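Putative baseplate protein (Unidentified phage, PDB 2FSD) probably recognises receptors on the Lactococcus lactis cell surface, as the head domain of a phage receptor-binding protein. Local coordinates at residues A[93-98]-A[108-113]; A[76-81]-A[118-123]; A[60-65]-A[135-140]. All blocks are in the same frame, centred on the assembly; numbering follows the deposited sequence.

Interaction 1 of 3, residues A[93-98]-A[108-113]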
loop_
_atom_site.group_PDB
_atom_site.type_symbol
_atom_site.label_atom_id
_atom_site.label_comp_id
_atom_site.label_asym_id
_atom_site.label_seq_id
_atom_site.Cartn_x
_atom_site.Cartn_y
_atom_site.Cartn_z
ATOM N N GLN A 93 2.399 -8.555 -9.296
ATOM C CA GLN A 93 3.524 -7.810 -8.740
ATOM C C GLN A 93 3.178 -6.341 -8.589
ATOM O O GLN A 93 2.779 -5.688 -9.563
ATOM C CB GLN A 93 4.778 -7.923 -9.623
ATOM C CG GLN A 93 5.847 -6.797 -9.387
ATOM C CD GLN A 93 6.743 -7.044 -8.170
ATOM O OE1 GLN A 93 7.553 -7.963 -8.185
ATOM N NE2 GLN A 93 6.612 -6.212 -7.126
ATOM N N PHE A 94 3.377 -5.813 -7.380
ATOM C CA PHE A 94 3.335 -4.371 -7.158
ATOM C C PHE A 94 3.925 -4.020 -5.798
ATOM O O PHE A 94 3.992 -4.870 -4.905
ATOM C CB PHE A 94 1.898 -3.821 -7.294
ATOM C CG PHE A 94 0.897 -4.480 -6.392
ATOM C CD1 PHE A 94 0.700 -4.014 -5.094
ATOM C CD2 PHE A 94 0.137 -5.555 -6.844
ATOM C CE1 PHE A 94 -0.234 -4.614 -4.253
ATOM C CE2 PHE A 94 -0.790 -6.164 -6.007
ATOM C CZ PHE A 94 -0.982 -5.692 -4.711
ATOM N N ASP A 95 4.383 -2.778 -5.666
ATOM C CA ASP A 95 4.804 -2.239 -4.388
ATOM C C ASP A 95 3.684 -1.336 -3.851
ATOM O O ASP A 95 3.138 -0.508 -4.578
ATOM C CB ASP A 95 6.108 -1.446 -4.518
ATOM C CG ASP A 95 7.336 -2.330 -4.791
ATOM O OD1 ASP A 95 7.260 -3.579 -4.721
ATOM O OD2 ASP A 95 8.400 -1.757 -5.083
ATOM N N SER A 96 3.332 -1.527 -2.583
ATOM C CA SER A 96 2.378 -0.651 -1.899
ATOM C C SER A 96 2.946 -0.173 -0.561
ATOM O O SER A 96 4.093 -0.467 -0.228
ATOM C CB SER A 96 1.011 -1.333 -1.732
ATOM O OG SER A 96 1.056 -2.578 -1.058
ATOM N N SER A 97 2.160 0.617 0.160
ATOM C CA SER A 97 2.524 1.117 1.476
ATOM C C SER A 97 2.054 0.203 2.595
ATOM O O SER A 97 1.032 -0.484 2.490
ATOM C CB SER A 97 1.898 2.487 1.706
ATOM O OG SER A 97 2.338 3.420 0.750
ATOM N N GLY A 98 2.831 0.210 3.671
ATOM C CA GLY A 98 2.422 -0.341 4.951
ATOM C C GLY A 98 2.959 0.595 6.013
ATOM O O GLY A 98 3.306 1.749 5.727
ATOM N N LEU A 108 6.470 5.249 7.411
ATOM C CA LEU A 108 6.179 4.669 6.100
ATOM C C LEU A 108 7.095 3.481 5.771
ATOM O O LEU A 108 8.319 3.632 5.681
ATOM C CB LEU A 108 6.306 5.731 4.988
ATOM C CG LEU A 108 5.887 5.278 3.573
ATOM C CD1 LEU A 108 4.389 5.065 3.495
ATOM C CD2 LEU A 108 6.316 6.261 2.482
ATOM N N SER A 109 6.489 2.306 5.596
ATOM C CA SER A 109 7.173 1.162 4.985
ATOM C C SER A 109 6.688 0.972 3.559
ATOM O O SER A 109 5.616 1.450 3.184
ATOM C CB SER A 109 6.972 -0.126 5.805
ATOM O OG SER A 109 5.691 -0.703 5.624
ATOM N N LEU A 110 7.504 0.281 2.771
ATOM C CA LEU A 110 7.136 -0.168 1.445
ATOM C C LEU A 110 6.891 -1.675 1.512
ATOM O O LEU A 110 7.668 -2.398 2.133
ATOM C CB LEU A 110 8.262 0.155 0.450
ATOM C CG LEU A 110 8.113 -0.349 -0.990
ATOM C CD1 LEU A 110 8.745 0.625 -1.960
ATOM C CD2 LEU A 110 8.731 -1.741 -1.166
ATOM N N ILE A 111 5.809 -2.129 0.875
ATOM C CA ILE A 111 5.462 -3.552 0.801
ATOM C C ILE A 111 5.662 -4.085 -0.613
ATOM O O ILE A 111 5.031 -3.623 -1.557
ATOM C CB ILE A 111 4.002 -3.812 1.212
ATOM C CG1 ILE A 111 3.725 -3.247 2.614
ATOM C CG2 ILE A 111 3.694 -5.315 1.148
ATOM C CD1 ILE A 111 4.447 -3.979 3.774
ATOM N N ASN A 112 6.542 -5.067 -0.743
ATOM C CA ASN A 112 6.852 -5.696 -2.034
ATOM C C ASN A 112 6.046 -7.004 -2.219
ATOM O O ASN A 112 6.211 -7.966 -1.463
ATOM C CB ASN A 112 8.369 -5.955 -2.098
ATOM C CG ASN A 112 8.846 -6.359 -3.473
ATOM O OD1 ASN A 112 8.321 -7.293 -4.088
ATOM N ND2 ASN A 112 9.856 -5.655 -3.965
ATOM N N MET A 113 5.158 -7.006 -3.216
ATOM C CA MET A 113 4.321 -8.165 -3.542
ATOM C C MET A 113 4.779 -8.755 -4.877
ATOM O O MET A 113 5.033 -8.018 -5.824
ATOM C CB MET A 113 2.844 -7.759 -3.607
ATOM C CG MET A 113 1.907 -8.820 -4.168
ATOM S SD MET A 113 1.707 -10.304 -3.142
ATOM C CE MET A 113 0.809 -11.353 -4.284
HETATM O O HOH W 1 5.557 3.336 0.595
#

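Interaction 2 of 3, residues A[76-81]-A[118-123]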
loop_
_atom_site.group_PDB
_atom_site.type_symbol
_atom_site.label_atom_id
_atom_site.label_comp_id
_atom_site.label_asym_id
_atom_site.label_seq_id
_atom_site.Cartn_x
_atom_site.Cartn_y
_atom_site.Cartn_z
ATOM N N PHE A 76 17.058 -0.659 0.953
ATOM C CA PHE A 76 17.275 -2.104 0.917
ATOM C C PHE A 76 15.976 -2.869 1.205
ATOM O O PHE A 76 14.992 -2.293 1.684
ATOM C CB PHE A 76 18.389 -2.505 1.873
ATOM C CG PHE A 76 19.774 -2.371 1.292
ATOM C CD1 PHE A 76 20.360 -1.123 1.142
ATOM C CD2 PHE A 76 20.494 -3.495 0.912
ATOM C CE1 PHE A 76 21.656 -0.990 0.606
ATOM C CE2 PHE A 76 21.790 -3.388 0.389
ATOM C CZ PHE A 76 22.373 -2.129 0.237
ATOM N N ILE A 77 15.977 -4.161 0.884
ATOM C CA ILE A 77 14.779 -4.994 0.986
ATOM C C ILE A 77 15.043 -6.244 1.841
ATOM O O ILE A 77 16.076 -6.915 1.718
ATOM C CB ILE A 77 14.204 -5.347 -0.414
ATOM C CG1 ILE A 77 13.848 -4.061 -1.188
ATOM C CG2 ILE A 77 12.920 -6.173 -0.281
ATOM C CD1 ILE A 77 13.948 -4.168 -2.701
ATOM N N VAL A 78 14.103 -6.523 2.736
ATOM C CA VAL A 78 14.179 -7.658 3.630
ATOM C C VAL A 78 12.998 -8.598 3.333
ATOM O O VAL A 78 11.840 -8.151 3.336
ATOM C CB VAL A 78 14.145 -7.164 5.081
ATOM C CG1 VAL A 78 13.783 -8.259 6.015
ATOM C CG2 VAL A 78 15.513 -6.560 5.463
ATOM N N PRO A 79 13.284 -9.895 3.062
ATOM C CA PRO A 79 12.206 -10.891 2.918
ATOM C C PRO A 79 11.384 -11.081 4.178
ATOM O O PRO A 79 11.918 -11.019 5.296
ATOM C CB PRO A 79 12.949 -12.184 2.562
ATOM C CG PRO A 79 14.289 -11.759 2.088
ATOM C CD PRO A 79 14.611 -10.502 2.833
ATOM N N VAL A 80 10.079 -11.284 3.999
ATOM C CA VAL A 80 9.154 -11.431 5.132
ATOM C C VAL A 80 8.472 -12.798 5.098
ATOM O O VAL A 80 8.592 -13.574 6.050
ATOM C CB VAL A 80 8.090 -10.302 5.150
ATOM C CG1 VAL A 80 7.241 -10.368 6.438
ATOM C CG2 VAL A 80 8.767 -8.940 5.023
ATOM N N GLY A 81 7.764 -13.095 4.012
ATOM C CA GLY A 81 7.081 -14.380 3.888
ATOM C C GLY A 81 7.005 -14.908 2.474
ATOM O O GLY A 81 7.363 -14.214 1.527
ATOM N N ILE A 118 6.142 -11.859 0.074
ATOM C CA ILE A 118 6.075 -10.520 0.641
ATOM C C ILE A 118 7.465 -10.167 1.151
ATOM O O ILE A 118 8.145 -10.989 1.748
ATOM C CB ILE A 118 5.047 -10.434 1.823
ATOM C CG1 ILE A 118 3.613 -10.738 1.344
ATOM C CG2 ILE A 118 5.109 -9.055 2.525
ATOM C CD1 ILE A 118 3.003 -9.680 0.462
ATOM N N ALA A 119 7.891 -8.946 0.871
ATOM C CA ALA A 119 9.165 -8.428 1.350
ATOM C C ALA A 119 8.960 -6.957 1.714
ATOM O O ALA A 119 8.014 -6.317 1.242
ATOM C CB ALA A 119 10.248 -8.598 0.288
ATOM N N VAL A 120 9.821 -6.422 2.566
ATOM C CA VAL A 120 9.599 -5.073 3.081
ATOM C C VAL A 120 10.773 -4.136 2.772
ATOM O O VAL A 120 11.926 -4.507 2.918
ATOM C CB VAL A 120 9.184 -5.110 4.593
ATOM C CG1 VAL A 120 10.274 -5.718 5.473
ATOM C CG2 VAL A 120 8.776 -3.726 5.076
ATOM N N GLY A 121 10.442 -2.927 2.312
ATOM C CA GLY A 121 11.426 -1.909 1.954
ATOM C C GLY A 121 11.350 -0.680 2.837
ATOM O O GLY A 121 10.331 -0.432 3.480
ATOM N N ASN A 122 12.452 0.070 2.875
ATOM C CA ASN A 122 12.570 1.267 3.698
ATOM C C ASN A 122 12.726 2.537 2.853
ATOM O O ASN A 122 13.827 2.816 2.349
ATOM C CB ASN A 122 13.762 1.157 4.646
ATOM C CG ASN A 122 13.851 2.323 5.584
ATOM O OD1 ASN A 122 13.026 3.234 5.528
ATOM N ND2 ASN A 122 14.850 2.309 6.461
ATOM N N PRO A 123 11.631 3.321 2.720
ATOM C CA PRO A 123 11.650 4.547 1.931
ATOM C C PRO A 123 12.166 5.754 2.720
ATOM O O PRO A 123 12.223 6.861 2.183
ATOM C CB PRO A 123 10.181 4.731 1.556
ATOM C CG PRO A 123 9.442 4.179 2.705
ATOM C CD PRO A 123 10.304 3.091 3.318
HETATM O O HOH W 2 13.482 -0.274 -0.091
#

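Interaction 3 of 3, residues A[60-65]-A[135-140]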
loop_
_atom_site.group_PDB
_atom_site.type_symbol
_atom_site.label_atom_id
_atom_site.label_comp_id
_atom_site.label_asym_id
_atom_site.label_seq_id
_atom_site.Cartn_x
_atom_site.Cartn_y
_atom_site.Cartn_z
ATOM N N ILE A 60 -6.571 -12.243 -4.981
ATOM C CA ILE A 60 -5.810 -12.572 -3.794
ATOM C C ILE A 60 -5.778 -11.364 -2.846
ATOM O O ILE A 60 -5.606 -10.224 -3.287
ATOM C CB ILE A 60 -4.384 -13.061 -4.157
ATOM C CG1 ILE A 60 -3.677 -13.631 -2.918
ATOM C CG2 ILE A 60 -3.548 -11.946 -4.798
ATOM C CD1 ILE A 60 -2.354 -14.312 -3.216
ATOM N N TYR A 61 -5.962 -11.641 -1.555
ATOM C CA TYR A 61 -5.874 -10.668 -0.479
ATOM C C TYR A 61 -4.749 -11.091 0.453
ATOM O O TYR A 61 -4.662 -12.250 0.833
ATOM C CB TYR A 61 -7.179 -10.614 0.329
ATOM C CG TYR A 61 -8.395 -10.298 -0.502
ATOM C CD1 TYR A 61 -8.930 -9.020 -0.517
ATOM C CD2 TYR A 61 -8.994 -11.270 -1.291
ATOM C CE1 TYR A 61 -10.033 -8.711 -1.296
ATOM C CE2 TYR A 61 -10.095 -10.968 -2.081
ATOM C CZ TYR A 61 -10.607 -9.682 -2.074
ATOM O OH TYR A 61 -11.696 -9.366 -2.836
ATOM N N VAL A 62 -3.899 -10.148 0.827
ATOM C CA VAL A 62 -2.817 -10.421 1.759
ATOM C C VAL A 62 -2.848 -9.352 2.845
ATOM O O VAL A 62 -3.021 -8.169 2.562
ATOM C CB VAL A 62 -1.437 -10.440 1.067
ATOM C CG1 VAL A 62 -0.414 -11.152 1.939
ATOM C CG2 VAL A 62 -1.513 -11.103 -0.298
ATOM N N ARG A 63 -2.693 -9.783 4.091
ATOM C CA ARG A 63 -2.597 -8.848 5.211
ATOM C C ARG A 63 -1.516 -9.245 6.202
ATOM O O ARG A 63 -1.244 -10.417 6.407
ATOM C CB ARG A 63 -3.937 -8.716 5.929
ATOM C CG ARG A 63 -4.540 -10.027 6.372
ATOM C CD ARG A 63 -5.719 -9.754 7.280
ATOM N NE ARG A 63 -6.429 -10.975 7.632
ATOM C CZ ARG A 63 -7.680 -11.010 8.086
ATOM N NH1 ARG A 63 -8.385 -9.897 8.234
ATOM N NH2 ARG A 63 -8.242 -12.170 8.374
ATOM N N GLY A 64 -0.910 -8.228 6.805
ATOM C CA GLY A 64 0.062 -8.397 7.857
ATOM C C GLY A 64 -0.362 -7.541 9.029
ATOM O O GLY A 64 -0.827 -6.408 8.853
ATOM N N ASN A 65 -0.226 -8.101 10.224
ATOM C CA ASN A 65 -0.517 -7.383 11.441
ATOM C C ASN A 65 0.594 -7.598 12.491
ATOM O O ASN A 65 0.800 -8.707 12.987
ATOM C CB ASN A 65 -1.903 -7.789 11.968
ATOM C CG ASN A 65 -2.385 -6.885 13.060
ATOM O OD1 ASN A 65 -1.871 -6.919 14.172
ATOM N ND2 ASN A 65 -3.362 -6.050 12.752
ATOM N N PHE A 135 0.051 -4.198 7.156
ATOM C CA PHE A 135 -0.362 -3.821 5.810
ATOM C C PHE A 135 -1.570 -4.633 5.378
ATOM O O PHE A 135 -1.906 -5.645 5.993
ATOM C CB PHE A 135 0.779 -4.026 4.805
ATOM C CG PHE A 135 1.132 -5.474 4.576
ATOM C CD1 PHE A 135 0.539 -6.192 3.536
ATOM C CD2 PHE A 135 2.046 -6.118 5.397
ATOM C CE1 PHE A 135 0.851 -7.532 3.326
ATOM C CE2 PHE A 135 2.364 -7.449 5.196
ATOM C CZ PHE A 135 1.769 -8.162 4.165
ATOM N N ALA A 136 -2.201 -4.183 4.296
ATOM C CA ALA A 136 -3.220 -4.964 3.613
ATOM C C ALA A 136 -3.194 -4.653 2.114
ATOM O O ALA A 136 -3.064 -3.494 1.687
ATOM C CB ALA A 136 -4.600 -4.704 4.209
ATOM N N LEU A 137 -3.293 -5.692 1.309
ATOM C CA LEU A 137 -3.305 -5.500 -0.129
ATOM C C LEU A 137 -4.144 -6.558 -0.824
ATOM O O LEU A 137 -4.499 -7.575 -0.232
ATOM C CB LEU A 137 -1.878 -5.455 -0.688
ATOM C CG LEU A 137 -0.941 -6.639 -0.459
ATOM C CD1 LEU A 137 -1.277 -7.852 -1.351
ATOM C CD2 LEU A 137 0.484 -6.179 -0.703
ATOM N N SER A 138 -4.479 -6.271 -2.077
ATOM C CA SER A 138 -5.222 -7.200 -2.912
ATOM C C SER A 138 -5.153 -6.800 -4.392
ATOM O O SER A 138 -5.053 -5.624 -4.727
ATOM C CB SER A 138 -6.678 -7.301 -2.455
ATOM O OG SER A 138 -7.384 -6.107 -2.698
ATOM N N ALA A 139 -5.169 -7.807 -5.257
ATOM C CA ALA A 139 -5.298 -7.609 -6.692
ATOM C C ALA A 139 -5.836 -8.881 -7.347
ATOM O O ALA A 139 -5.736 -9.977 -6.777
ATOM C CB ALA A 139 -3.977 -7.224 -7.297
ATOM N N PRO A 140 -6.419 -8.744 -8.552
ATOM C CA PRO A 140 -6.793 -9.943 -9.300
ATOM C C PRO A 140 -5.580 -10.815 -9.641
ATOM O O PRO A 140 -4.475 -10.303 -9.840
ATOM C CB PRO A 140 -7.444 -9.381 -10.583
ATOM C CG PRO A 140 -7.046 -7.928 -10.655
ATOM C CD PRO A 140 -6.761 -7.491 -9.259
#

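Interaction 1 of 3, residues A[93-98]-A[108-113]
M113, G98 and I111 bury the most surface where the antiparallel strands 94-98 and 108-113 pair, within the barrel's beta hairpin of strands 94-102 and 105-114. M113 faces F94 in a hydrogen-bonded pair. Its CB lies 3.4 Å from F94 O, and CG sits over one face of the F94 ring, toward the rim, 4.2 Å from CE2. A bend at chi2 (67°) then carries the thioether away from strand 94-98 toward I118. I111 is paired with S96 through a short bond from I111 N to S96 O (2.6 Å, 174° at the hydrogen). CG1 of I111, beside its own backbone N (chi1 -55°), runs along the neighbouring strand to 3.7 Å from G98 N. G98 lies under both I111 and S109, with S109 OG 3.0 Å from G98 C. On the face of D95 and S97, a water donates to S97 OG and S109 O, while S97 OG also bonds A136 N of the second subunit. F94 stacks on F94 of that subunit, placing strand 94-102 at the interface. Both faces are thus chemically mixed: F94, I111 and M113 are apolar groups beside S96 and S109, and on the other face L110 packs its methyls beside the D95 carboxylate.

Interaction 2 of 3, residues A[76-81]-A[118-123]
V80 and V120 meet through their methyl groups where strands 77-81 and 118-121 run antiparallel, V80 CG2 lying 3.6 Å from V120 CG1. The two side chains approach at a slant. V120 holds CG1 between its backbone N and carbonyl carbon (chi1 62°), which turns this methyl toward both V80 CG2 and V78 O. V80 CB and I118 CG2, and likewise V78 CB and V120 CG1, touch at 4.2 Å. On the face of I77 and A119, I77 CG2 meets A119 CB at 3.7 Å; the same methyl of I77 also lies near V120 O. Inward, V80 rests on I67, V120 on I133, and I118 on F135 and V62.

Among the backbone bonds, V78 and V120 exchange a nearly straight pair, V120 N to V78 O being 2.8 Å. Beyond P79 the register shifts by one residue. I118 O accepts from two successive amides, V80 N at 3.0 Å and G81 N at 3.1 Å, both coming from the same face of its carbonyl plane, and I118 N returns a bond to G81 O. Weaker CA-H...O contacts, such as I77 CA to V120 O, add to the ladder.

Water takes over where the strands part: it donates to F76 O and accepts a weak bond from N122 N. N122 ND2 bonds T126 O and V72 O, and OD1 bonds N124 N.

With V80 and G81 both facing I118, the strand of V80 carries a classic beta bulge, one extra residue set against its partner. It lies within an antiparallel beta barrel, the fold of this receptor-binding head domain.

Interaction 3 of 3, residues A[60-65]-A[135-140]
F135 lies against G64 across the antiparallel strands 60-65 and 135-140. From CB, its ring is placed by a chi1 of 68°, with CG between the backbone N and carbonyl carbon, which turns the ring back over strand 60-65. CG and CD1 lie near G64 N at 4.1 Å. CD2 neighbours G64 N and CA, and CE2 comes closest, 3.6 Å from G64 CA. On the other side of the ring CE1 comes 4.1 Å from V62 CG1, while CZ at the tip meets G64 N and R63 C. One face of the ring therefore lies on the peptide joining R63 and G64, with G64 N 3.6 Å above its centre and G64 CA making a CH-pi contact. Beside this ring, V62 CG2 and L137 CD1 press together at 3.4 Å, the two side chains pointing the same way. G64 N still bonds F135 O at 2.9 Å. On the opposite face of the sheet, Y61 CD1 packs on S138 CB, and R63 extends to a cation-pi contact with W36. Within the barrel, L137 and S138 also pair with a strand of the second subunit, extending the sheet. Main-chain bonds set the register, while glycine at 64 lets the ring lie flat.

Overall arrangement
All three contacts are antiparallel strand pairs of one closed sheet. Interaction 1 is a hairpin; interactions 2 and 3 pair strands farther apart in sequence. Along the chain, interaction 3 spans interaction 2, which spans interaction 1. Centres of interactions 1 and 2 are about 8 Å apart, linked by neighbouring strands 105-114 and 117-121; those of 1 and 3 are about 10 Å apart, linked by strands 94-102 and 132-140. Interactions 2 and 3, centres about 15 Å apart, flank the chain's centre, yet I118 touches F135 and V62 through the interior. Strands of interactions 1 and 3 build the interface where the sheet runs on into the second subunit; interaction 2 forms barrel wall away from it.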